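PDB 1UKF: 28 kDa product from Pseudomonas syringae pv. phaseolicola, which acts as a papain-like cysteine protease of the peptidase C58 family, an avirulence effector used by the bacterium during infection of bean and Arabidopsis cells. Local coordinates for residues L2-N13 with F146-S155; V113-L122 with A133-F143. All blocks are in the same frame, centred on the assembly; numbering follows the deposited sequence.

From the N terminus, residues 2-13 form an outermost sheet strand, 6-9, and the loop leading to helix 18-27, which begins at the active-site cysteine C18. Their partner, 146-155, comes 133 residues later, so interaction 1 closes a long loop that contains most of the helices. Interaction 2 is nested inside that loop: 113-122 meets 133-143 after a short hairpin connection. Both belong to one antiparallel sheet, in which 6-9, 151-156, 142-147, 130-139 and 119-126 follow in that order. Strand 142-147 is common to both, and the backbone bond from F146 N to A135 O links them. Interaction 1 ties the N-terminal edge to the D147 turn; interaction 2 joins strand 119-126 to 130-139 in mid-sheet.

Interaction 1: L2-N13 with F146-S155; sequences LSDFSVASRDVN and FDPNLGEFQS
L2 lies across the ring of F153 at about a right angle, its branch carbon CG 3.6 Å from F153 CE2. CG stands anti to the backbone N of L2 (chi1 -177°), which carries the branched end to the ring. F5 extends this apolar patch from F153 to S155: its CB is 4.2 Å from F153 CD2, and its broad ring brings CD2 to 3.6 Å from S155 CB. On the other face V7 straddles E152 and Q154, CG2 resting on E152 CG and O while CG1 lies 3.7 Å from Q154 CB, where the valine crosses the extended Q154 chain at about a right angle. Further along, V12 CG2 meets the edge of the F146 ring at CZ.

The strands pair antiparallel around a classic beta bulge: V7 N and A8 N both donate to E152 O, from the same face of its carbonyl plane. G151 has a backbone conformation (phi 128°) that by itself calls for glycine, and A8 O lies where a CB would point.

At the polar edge Q154 NE2 donates to E152 OE2, which also takes a salt bridge from R37; Q154 OE1 bonds to Q142 NE2. An Asx turn, D147 OD1 to N149 N, shapes the loop, and D147 OD1 is also hydrogen-bonded to NE2 of the active-site H132. N13 ND2 reaches N149 OD1 at 3.0 Å, nearly straight (165°) and from above that carbonyl plane.

Interaction 2: V113-L122 with A133-F143; sequences VAQSGRKHLL and AIACSCEGSQF
C136 SG sits among three side chains of 113-122, 3.7 Å from V113 CB, 3.8 Å from H120 CB and 4.0 Å from L122 CD1. A small, polarisable thiol suits this buried spot, and chi1 of 59° turns it between its own backbone N and carbonyl carbon. V113 also lays CG1 over the centre of the H120 ring and touches F143 CZ with CG2 at 3.7 Å. The broad F143 ring takes A114 CB over one face. L122 CB rests on I134 CG1, and C138 CB abuts Q115 O at 3.2 Å.

Behind these side chains is an antiparallel beta ladder, with H120 and C136, then L122 and I134, as hydrogen-bonded pairs; L122 N to I134 O is almost straight (178°). Just ahead of strand 119-126, a type II turn from Q115 to R118, with glycine at G117 where phi is positive, brings G117 N to C138 O at 2.8 Å. On the reverse face, one water joins K119 NZ, S137 OG and C138 O.

From helix 160-173, I164 packs against V113 and A160 against F143 and A114; S22 and W25 of helix 18-27 lie against A135 on the opposite face, and strand 178-187 flanks 119-126.

Interaction 1: L2-N13 with F146-S155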
loop_
_atom_site.group_PDB
_atom_site.type_symbol
_atom_site.label_atom_id
_atom_site.label_comp_id
_atom_site.label_asym_id
_atom_site.label_seq_id
_atom_site.Cartn_x
_atom_site.Cartn_y
_atom_site.Cartn_z
ATOM N N LEU A 2 9.584 -13.744 -3.486
ATOM C CA LEU A 2 8.923 -12.486 -3.811
ATOM C C LEU A 2 9.129 -12.109 -5.277
ATOM O O LEU A 2 8.210 -11.618 -5.930
ATOM C CB LEU A 2 9.445 -11.367 -2.900
ATOM C CG LEU A 2 8.807 -9.980 -3.047
ATOM C CD1 LEU A 2 7.306 -10.069 -2.801
ATOM C CD2 LEU A 2 9.451 -9.015 -2.059
ATOM N N SER A 3 10.333 -12.344 -5.793
ATOM C CA SER A 3 10.637 -12.020 -7.182
ATOM C C SER A 3 9.767 -12.827 -8.140
ATOM O O SER A 3 9.535 -12.413 -9.278
ATOM C CB SER A 3 12.117 -12.283 -7.485
ATOM O OG SER A 3 12.444 -13.647 -7.299
ATOM N N ASP A 4 9.286 -13.978 -7.680
ATOM C CA ASP A 4 8.436 -14.825 -8.509
ATOM C C ASP A 4 7.094 -14.154 -8.788
ATOM O O ASP A 4 6.430 -14.476 -9.773
ATOM C CB ASP A 4 8.202 -16.180 -7.836
ATOM C CG ASP A 4 9.463 -17.017 -7.756
ATOM O OD1 ASP A 4 10.143 -17.170 -8.794
ATOM O OD2 ASP A 4 9.770 -17.529 -6.660
ATOM N N PHE A 5 6.702 -13.221 -7.923
ATOM C CA PHE A 5 5.436 -12.507 -8.090
ATOM C C PHE A 5 5.615 -11.157 -8.775
ATOM O O PHE A 5 4.639 -10.485 -9.097
ATOM C CB PHE A 5 4.755 -12.285 -6.735
ATOM C CG PHE A 5 4.359 -13.551 -6.038
ATOM C CD1 PHE A 5 5.103 -14.034 -4.972
ATOM C CD2 PHE A 5 3.239 -14.265 -6.454
ATOM C CE1 PHE A 5 4.738 -15.214 -4.324
ATOM C CE2 PHE A 5 2.866 -15.445 -5.817
ATOM C CZ PHE A 5 3.617 -15.921 -4.750
ATOM N N SER A 6 6.861 -10.764 -9.007
ATOM C CA SER A 6 7.139 -9.482 -9.642
ATOM C C SER A 6 6.675 -9.403 -11.091
ATOM O O SER A 6 6.958 -10.298 -11.890
ATOM C CB SER A 6 8.639 -9.184 -9.589
ATOM O OG SER A 6 8.930 -7.983 -10.280
ATOM N N VAL A 7 5.960 -8.336 -11.433
ATOM C CA VAL A 7 5.515 -8.144 -12.810
ATOM C C VAL A 7 6.131 -6.876 -13.402
ATOM O O VAL A 7 6.239 -6.738 -14.621
ATOM C CB VAL A 7 3.969 -8.085 -12.933
ATOM C CG1 VAL A 7 3.381 -9.459 -12.676
ATOM C CG2 VAL A 7 3.387 -7.068 -11.970
ATOM N N ALA A 8 6.536 -5.952 -12.537
ATOM C CA ALA A 8 7.172 -4.713 -12.976
ATOM C C ALA A 8 7.989 -4.133 -11.829
ATOM O O ALA A 8 7.469 -3.406 -10.980
ATOM C CB ALA A 8 6.122 -3.708 -13.443
ATOM N N SER A 9 9.272 -4.470 -11.807
ATOM C CA SER A 9 10.182 -3.999 -10.773
ATOM C C SER A 9 10.546 -2.538 -11.012
ATOM O O SER A 9 10.920 -2.155 -12.124
ATOM C CB SER A 9 11.448 -4.854 -10.771
ATOM O OG SER A 9 12.362 -4.403 -9.790
ATOM N N ARG A 10 10.435 -1.721 -9.970
ATOM C CA ARG A 10 10.762 -0.307 -10.083
ATOM C C ARG A 10 10.733 0.363 -8.717
ATOM O O ARG A 10 9.702 0.369 -8.044
ATOM C CB ARG A 10 9.763 0.402 -11.004
ATOM C CG ARG A 10 10.313 1.665 -11.680
ATOM C CD ARG A 10 11.302 1.297 -12.790
ATOM N NE ARG A 10 10.650 0.462 -13.797
ATOM C CZ ARG A 10 9.887 0.931 -14.779
ATOM N NH1 ARG A 10 9.687 2.236 -14.907
ATOM N NH2 ARG A 10 9.296 0.090 -15.617
ATOM N N ASP A 11 11.870 0.910 -8.301
ATOM C CA ASP A 11 11.938 1.630 -7.038
ATOM C C ASP A 11 11.608 3.073 -7.400
ATOM O O ASP A 11 12.453 3.793 -7.939
ATOM C CB ASP A 11 13.344 1.550 -6.448
ATOM C CG ASP A 11 13.485 2.345 -5.160
ATOM O OD1 ASP A 11 12.555 3.103 -4.806
ATOM O OD2 ASP A 11 14.539 2.216 -4.500
ATOM N N VAL A 12 10.379 3.490 -7.121
ATOM C CA VAL A 12 9.948 4.843 -7.452
ATOM C C VAL A 12 9.743 5.721 -6.222
ATOM O O VAL A 12 9.191 6.818 -6.325
ATOM C CB VAL A 12 8.631 4.808 -8.275
ATOM C CG1 VAL A 12 8.866 4.077 -9.588
ATOM C CG2 VAL A 12 7.520 4.117 -7.486
ATOM N N ASN A 13 10.239 5.260 -5.073
ATOM C CA ASN A 13 10.053 5.981 -3.815
ATOM C C ASN A 13 11.280 6.694 -3.249
ATOM O O ASN A 13 11.364 6.926 -2.042
ATOM C CB ASN A 13 9.487 5.004 -2.772
ATOM C CG ASN A 13 8.895 5.709 -1.564
ATOM O OD1 ASN A 13 8.227 6.735 -1.693
ATOM N ND2 ASN A 13 9.117 5.142 -0.381
ATOM N N PHE A 146 1.173 -3.097 -5.155
ATOM C CA PHE A 146 2.203 -2.125 -5.499
ATOM C C PHE A 146 2.897 -1.604 -4.251
ATOM O O PHE A 146 2.247 -1.120 -3.318
ATOM C CB PHE A 146 1.586 -0.949 -6.273
ATOM C CG PHE A 146 2.489 0.261 -6.377
ATOM C CD1 PHE A 146 3.681 0.206 -7.095
ATOM C CD2 PHE A 146 2.141 1.454 -5.754
ATOM C CE1 PHE A 146 4.508 1.325 -7.189
ATOM C CE2 PHE A 146 2.963 2.577 -5.844
ATOM C CZ PHE A 146 4.147 2.509 -6.563
ATOM N N ASP A 147 4.219 -1.725 -4.231
ATOM C CA ASP A 147 5.024 -1.215 -3.127
ATOM C C ASP A 147 5.943 -0.186 -3.782
ATOM O O ASP A 147 6.783 -0.541 -4.605
ATOM C CB ASP A 147 5.870 -2.322 -2.505
ATOM C CG ASP A 147 6.710 -1.824 -1.344
ATOM O OD1 ASP A 147 7.068 -0.628 -1.334
ATOM O OD2 ASP A 147 7.024 -2.633 -0.442
ATOM N N PRO A 148 5.792 1.101 -3.432
ATOM C CA PRO A 148 6.626 2.159 -4.010
ATOM C C PRO A 148 8.138 1.888 -3.997
ATOM O O PRO A 148 8.859 2.372 -4.870
ATOM C CB PRO A 148 6.252 3.382 -3.178
ATOM C CG PRO A 148 4.807 3.129 -2.837
ATOM C CD PRO A 148 4.807 1.656 -2.483
ATOM N N ASN A 149 8.620 1.132 -3.012
ATOM C CA ASN A 149 10.046 0.820 -2.920
ATOM C C ASN A 149 10.495 -0.277 -3.875
ATOM O O ASN A 149 11.680 -0.366 -4.197
ATOM C CB ASN A 149 10.431 0.333 -1.514
ATOM C CG ASN A 149 10.345 1.409 -0.455
ATOM O OD1 ASN A 149 10.615 2.582 -0.707
ATOM N ND2 ASN A 149 9.998 1.001 0.761
ATOM N N LEU A 150 9.552 -1.100 -4.335
ATOM C CA LEU A 150 9.878 -2.256 -5.166
ATOM C C LEU A 150 9.248 -2.366 -6.545
ATOM O O LEU A 150 9.895 -2.832 -7.486
ATOM C CB LEU A 150 9.546 -3.526 -4.378
ATOM C CG LEU A 150 10.234 -3.657 -3.015
ATOM C CD1 LEU A 150 9.544 -4.726 -2.187
ATOM C CD2 LEU A 150 11.708 -3.985 -3.215
ATOM N N GLY A 151 7.989 -1.966 -6.666
ATOM C CA GLY A 151 7.310 -2.063 -7.946
ATOM C C GLY A 151 5.991 -2.794 -7.795
ATOM O O GLY A 151 5.417 -2.832 -6.699
ATOM N N GLU A 152 5.509 -3.382 -8.887
ATOM C CA GLU A 152 4.238 -4.091 -8.861
ATOM C C GLU A 152 4.408 -5.603 -8.879
ATOM O O GLU A 152 5.276 -6.144 -9.575
ATOM C CB GLU A 152 3.355 -3.659 -10.040
ATOM C CG GLU A 152 1.912 -4.170 -9.926
ATOM C CD GLU A 152 0.987 -3.645 -11.011
ATOM O OE1 GLU A 152 1.033 -2.432 -11.310
ATOM O OE2 GLU A 152 0.199 -4.452 -11.552
ATOM N N PHE A 153 3.569 -6.269 -8.094
ATOM C CA PHE A 153 3.563 -7.720 -7.980
ATOM C C PHE A 153 2.151 -8.197 -8.265
ATOM O O PHE A 153 1.184 -7.453 -8.081
ATOM C CB PHE A 153 3.963 -8.154 -6.567
ATOM C CG PHE A 153 5.313 -7.661 -6.139
ATOM C CD1 PHE A 153 5.480 -6.361 -5.669
ATOM C CD2 PHE A 153 6.425 -8.487 -6.239
ATOM C CE1 PHE A 153 6.741 -5.889 -5.306
ATOM C CE2 PHE A 153 7.689 -8.029 -5.881
ATOM C CZ PHE A 153 7.848 -6.726 -5.413
ATOM N N GLN A 154 2.032 -9.439 -8.713
ATOM C CA GLN A 154 0.731 -10.013 -9.006
ATOM C C GLN A 154 0.708 -11.487 -8.659
ATOM O O GLN A 154 1.725 -12.181 -8.760
ATOM C CB GLN A 154 0.381 -9.826 -10.485
ATOM C CG GLN A 154 -0.040 -8.406 -10.841
ATOM C CD GLN A 154 -0.370 -8.249 -12.311
ATOM O OE1 GLN A 154 -0.765 -9.211 -12.973
ATOM N NE2 GLN A 154 -0.229 -7.030 -12.827
ATOM N N SER A 155 -0.459 -11.954 -8.234
ATOM C CA SER A 155 -0.650 -13.352 -7.879
ATOM C C SER A 155 -2.121 -13.672 -8.032
ATOM O O SER A 155 -2.946 -12.785 -8.232
ATOM C CB SER A 155 -0.250 -13.604 -6.421
ATOM O OG SER A 155 -1.213 -13.077 -5.518
HETATM O O HOH W 1 8.143 -5.925 -8.823
HETATM O O HOH W 2 12.127 -4.224 -7.212
HETATM O O HOH W 3 12.818 3.747 -2.147
#

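Interaction 2: V113-L122 with A133-F143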
loop_
_atom_site.group_PDB
_atom_site.type_symbol
_atom_site.label_atom_id
_atom_site.label_comp_id
_atom_site.label_asym_id
_atom_site.label_seq_id
_atom_site.Cartn_x
_atom_site.Cartn_y
_atom_site.Cartn_z
ATOM N N VAL A 113 -7.632 -8.602 2.013
ATOM C CA VAL A 113 -7.404 -7.868 0.774
ATOM C C VAL A 113 -7.534 -8.617 -0.541
ATOM O O VAL A 113 -7.791 -8.002 -1.578
ATOM C CB VAL A 113 -6.015 -7.170 0.809
ATOM C CG1 VAL A 113 -5.878 -6.369 2.098
ATOM C CG2 VAL A 113 -4.893 -8.195 0.693
ATOM N N ALA A 114 -7.354 -9.932 -0.508
ATOM C CA ALA A 114 -7.454 -10.729 -1.723
ATOM C C ALA A 114 -8.869 -11.249 -1.957
ATOM O O ALA A 114 -9.097 -12.458 -2.020
ATOM C CB ALA A 114 -6.468 -11.890 -1.668
ATOM N N GLN A 115 -9.819 -10.326 -2.069
ATOM C CA GLN A 115 -11.213 -10.666 -2.338
ATOM C C GLN A 115 -11.576 -9.834 -3.563
ATOM O O GLN A 115 -11.273 -8.641 -3.626
ATOM C CB GLN A 115 -12.113 -10.291 -1.154
ATOM C CG GLN A 115 -11.700 -10.915 0.177
ATOM C CD GLN A 115 -11.932 -12.416 0.248
ATOM O OE1 GLN A 115 -11.481 -13.078 1.186
ATOM N NE2 GLN A 115 -12.645 -12.960 -0.730
ATOM N N SER A 116 -12.215 -10.463 -4.540
ATOM C CA SER A 116 -12.573 -9.776 -5.769
ATOM C C SER A 116 -13.253 -8.428 -5.555
ATOM O O SER A 116 -14.178 -8.302 -4.748
ATOM C CB SER A 116 -13.463 -10.676 -6.628
ATOM O OG SER A 116 -13.659 -10.104 -7.905
ATOM N N GLY A 117 -12.771 -7.420 -6.279
ATOM C CA GLY A 117 -13.336 -6.088 -6.196
ATOM C C GLY A 117 -12.784 -5.179 -5.115
ATOM O O GLY A 117 -13.010 -3.971 -5.153
ATOM N N ARG A 118 -12.058 -5.736 -4.153
ATOM C CA ARG A 118 -11.517 -4.918 -3.070
ATOM C C ARG A 118 -10.237 -4.171 -3.404
ATOM O O ARG A 118 -9.361 -4.674 -4.113
ATOM C CB ARG A 118 -11.281 -5.769 -1.821
ATOM C CG ARG A 118 -12.545 -6.366 -1.224
ATOM C CD ARG A 118 -12.288 -6.944 0.162
ATOM N NE ARG A 118 -13.486 -7.568 0.721
ATOM C CZ ARG A 118 -13.552 -8.124 1.926
ATOM N NH1 ARG A 118 -12.487 -8.140 2.714
ATOM N NH2 ARG A 118 -14.687 -8.671 2.344
ATOM N N LYS A 119 -10.150 -2.954 -2.881
ATOM C CA LYS A 119 -8.985 -2.099 -3.057
ATOM C C LYS A 119 -8.556 -1.641 -1.676
ATOM O O LYS A 119 -9.399 -1.375 -0.820
ATOM C CB LYS A 119 -9.323 -0.879 -3.916
ATOM C CG LYS A 119 -9.471 -1.189 -5.391
ATOM C CD LYS A 119 -9.519 0.086 -6.218
ATOM C CE LYS A 119 -9.570 -0.221 -7.709
ATOM N NZ LYS A 119 -10.839 -0.892 -8.087
ATOM N N HIS A 120 -7.250 -1.554 -1.453
ATOM C CA HIS A 120 -6.746 -1.125 -0.154
ATOM C C HIS A 120 -5.493 -0.289 -0.230
ATOM O O HIS A 120 -4.659 -0.460 -1.119
ATOM C CB HIS A 120 -6.354 -2.316 0.734
ATOM C CG HIS A 120 -7.495 -3.168 1.180
ATOM N ND1 HIS A 120 -8.046 -3.087 2.442
ATOM C CD2 HIS A 120 -8.162 -4.155 0.541
ATOM C CE1 HIS A 120 -9.002 -3.992 2.558
ATOM N NE2 HIS A 120 -9.093 -4.652 1.419
ATOM N N LEU A 121 -5.380 0.616 0.730
ATOM C CA LEU A 121 -4.162 1.380 0.927
ATOM C C LEU A 121 -3.732 0.646 2.200
ATOM O O LEU A 121 -4.552 0.436 3.099
ATOM C CB LEU A 121 -4.430 2.853 1.251
ATOM C CG LEU A 121 -3.167 3.633 1.645
ATOM C CD1 LEU A 121 -2.211 3.734 0.463
ATOM C CD2 LEU A 121 -3.566 5.020 2.121
ATOM N N LEU A 122 -2.480 0.212 2.271
ATOM C CA LEU A 122 -2.003 -0.497 3.450
ATOM C C LEU A 122 -0.812 0.233 4.035
ATOM O O LEU A 122 -0.004 0.801 3.304
ATOM C CB LEU A 122 -1.574 -1.923 3.093
ATOM C CG LEU A 122 -2.573 -2.850 2.397
ATOM C CD1 LEU A 122 -1.884 -4.153 2.033
ATOM C CD2 LEU A 122 -3.765 -3.113 3.303
ATOM N N ALA A 133 3.682 3.076 3.220
ATOM C CA ALA A 133 2.427 2.776 2.558
ATOM C C ALA A 133 2.585 2.024 1.247
ATOM O O ALA A 133 3.499 2.295 0.468
ATOM C CB ALA A 133 1.668 4.068 2.318
ATOM N N ILE A 134 1.690 1.067 1.029
ATOM C CA ILE A 134 1.648 0.286 -0.198
ATOM C C ILE A 134 0.170 0.186 -0.566
ATOM O O ILE A 134 -0.696 0.641 0.183
ATOM C CB ILE A 134 2.261 -1.131 -0.018
ATOM C CG1 ILE A 134 1.472 -1.946 1.012
ATOM C CG2 ILE A 134 3.723 -1.003 0.395
ATOM C CD1 ILE A 134 1.968 -3.373 1.181
ATOM N N ALA A 135 -0.134 -0.392 -1.721
ATOM C CA ALA A 135 -1.525 -0.508 -2.134
ATOM C C ALA A 135 -1.775 -1.811 -2.862
ATOM O O ALA A 135 -0.851 -2.465 -3.340
ATOM C CB ALA A 135 -1.908 0.674 -3.034
ATOM N N CYS A 136 -3.037 -2.199 -2.943
ATOM C CA CYS A 136 -3.384 -3.418 -3.650
ATOM C C CYS A 136 -4.806 -3.341 -4.176
ATOM O O CYS A 136 -5.638 -2.587 -3.668
ATOM C CB CYS A 136 -3.195 -4.655 -2.756
ATOM S SG CYS A 136 -4.159 -4.692 -1.231
ATOM N N SER A 137 -5.062 -4.112 -5.226
ATOM C CA SER A 137 -6.367 -4.155 -5.861
ATOM C C SER A 137 -6.587 -5.562 -6.373
ATOM O O SER A 137 -5.705 -6.151 -7.000
ATOM C CB SER A 137 -6.418 -3.165 -7.022
ATOM O OG SER A 137 -7.657 -3.243 -7.706
ATOM N N CYS A 138 -7.765 -6.103 -6.094
ATOM C CA CYS A 138 -8.091 -7.447 -6.529
ATOM C C CYS A 138 -9.150 -7.358 -7.614
ATOM O O CYS A 138 -10.279 -6.928 -7.362
ATOM C CB CYS A 138 -8.597 -8.266 -5.341
ATOM S SG CYS A 138 -8.645 -10.044 -5.624
ATOM N N GLU A 139 -8.753 -7.733 -8.828
ATOM C CA GLU A 139 -9.624 -7.720 -10.000
ATOM C C GLU A 139 -9.959 -9.163 -10.367
ATOM O O GLU A 139 -9.184 -9.828 -11.049
ATOM C CB GLU A 139 -8.911 -7.046 -11.179
ATOM C CG GLU A 139 -8.730 -5.540 -11.047
ATOM C CD GLU A 139 -7.875 -4.951 -12.161
ATOM O OE1 GLU A 139 -8.076 -5.325 -13.336
ATOM O OE2 GLU A 139 -7.010 -4.102 -11.863
ATOM N N GLY A 140 -11.112 -9.646 -9.914
ATOM C CA GLY A 140 -11.490 -11.016 -10.207
ATOM C C GLY A 140 -10.518 -11.979 -9.551
ATOM O O GLY A 140 -10.339 -11.947 -8.336
ATOM N N SER A 141 -9.880 -12.829 -10.350
ATOM C CA SER A 141 -8.918 -13.791 -9.819
ATOM C C SER A 141 -7.518 -13.192 -9.687
ATOM O O SER A 141 -6.640 -13.779 -9.057
ATOM C CB SER A 141 -8.853 -15.025 -10.723
ATOM O OG SER A 141 -7.872 -15.939 -10.262
ATOM N N GLN A 142 -7.325 -12.014 -10.272
ATOM C CA GLN A 142 -6.031 -11.335 -10.263
ATOM C C GLN A 142 -5.803 -10.365 -9.099
ATOM O O GLN A 142 -6.495 -9.354 -8.974
ATOM C CB GLN A 142 -5.854 -10.590 -11.591
ATOM C CG GLN A 142 -4.593 -9.746 -11.701
ATOM C CD GLN A 142 -4.526 -8.988 -13.013
ATOM O OE1 GLN A 142 -5.496 -8.349 -13.424
ATOM N NE2 GLN A 142 -3.378 -9.051 -13.677
ATOM N N PHE A 143 -4.823 -10.678 -8.256
ATOM C CA PHE A 143 -4.481 -9.824 -7.122
ATOM C C PHE A 143 -3.238 -9.012 -7.481
ATOM O O PHE A 143 -2.192 -9.578 -7.802
ATOM C CB PHE A 143 -4.205 -10.663 -5.872
ATOM C CG PHE A 143 -3.783 -9.847 -4.681
ATOM C CD1 PHE A 143 -4.666 -8.950 -4.088
ATOM C CD2 PHE A 143 -2.493 -9.955 -4.169
ATOM C CE1 PHE A 143 -4.269 -8.168 -3.003
ATOM C CE2 PHE A 143 -2.088 -9.178 -3.083
ATOM C CZ PHE A 143 -2.979 -8.283 -2.500
HETATM O O HOH W 4 -10.376 -3.976 -7.444
#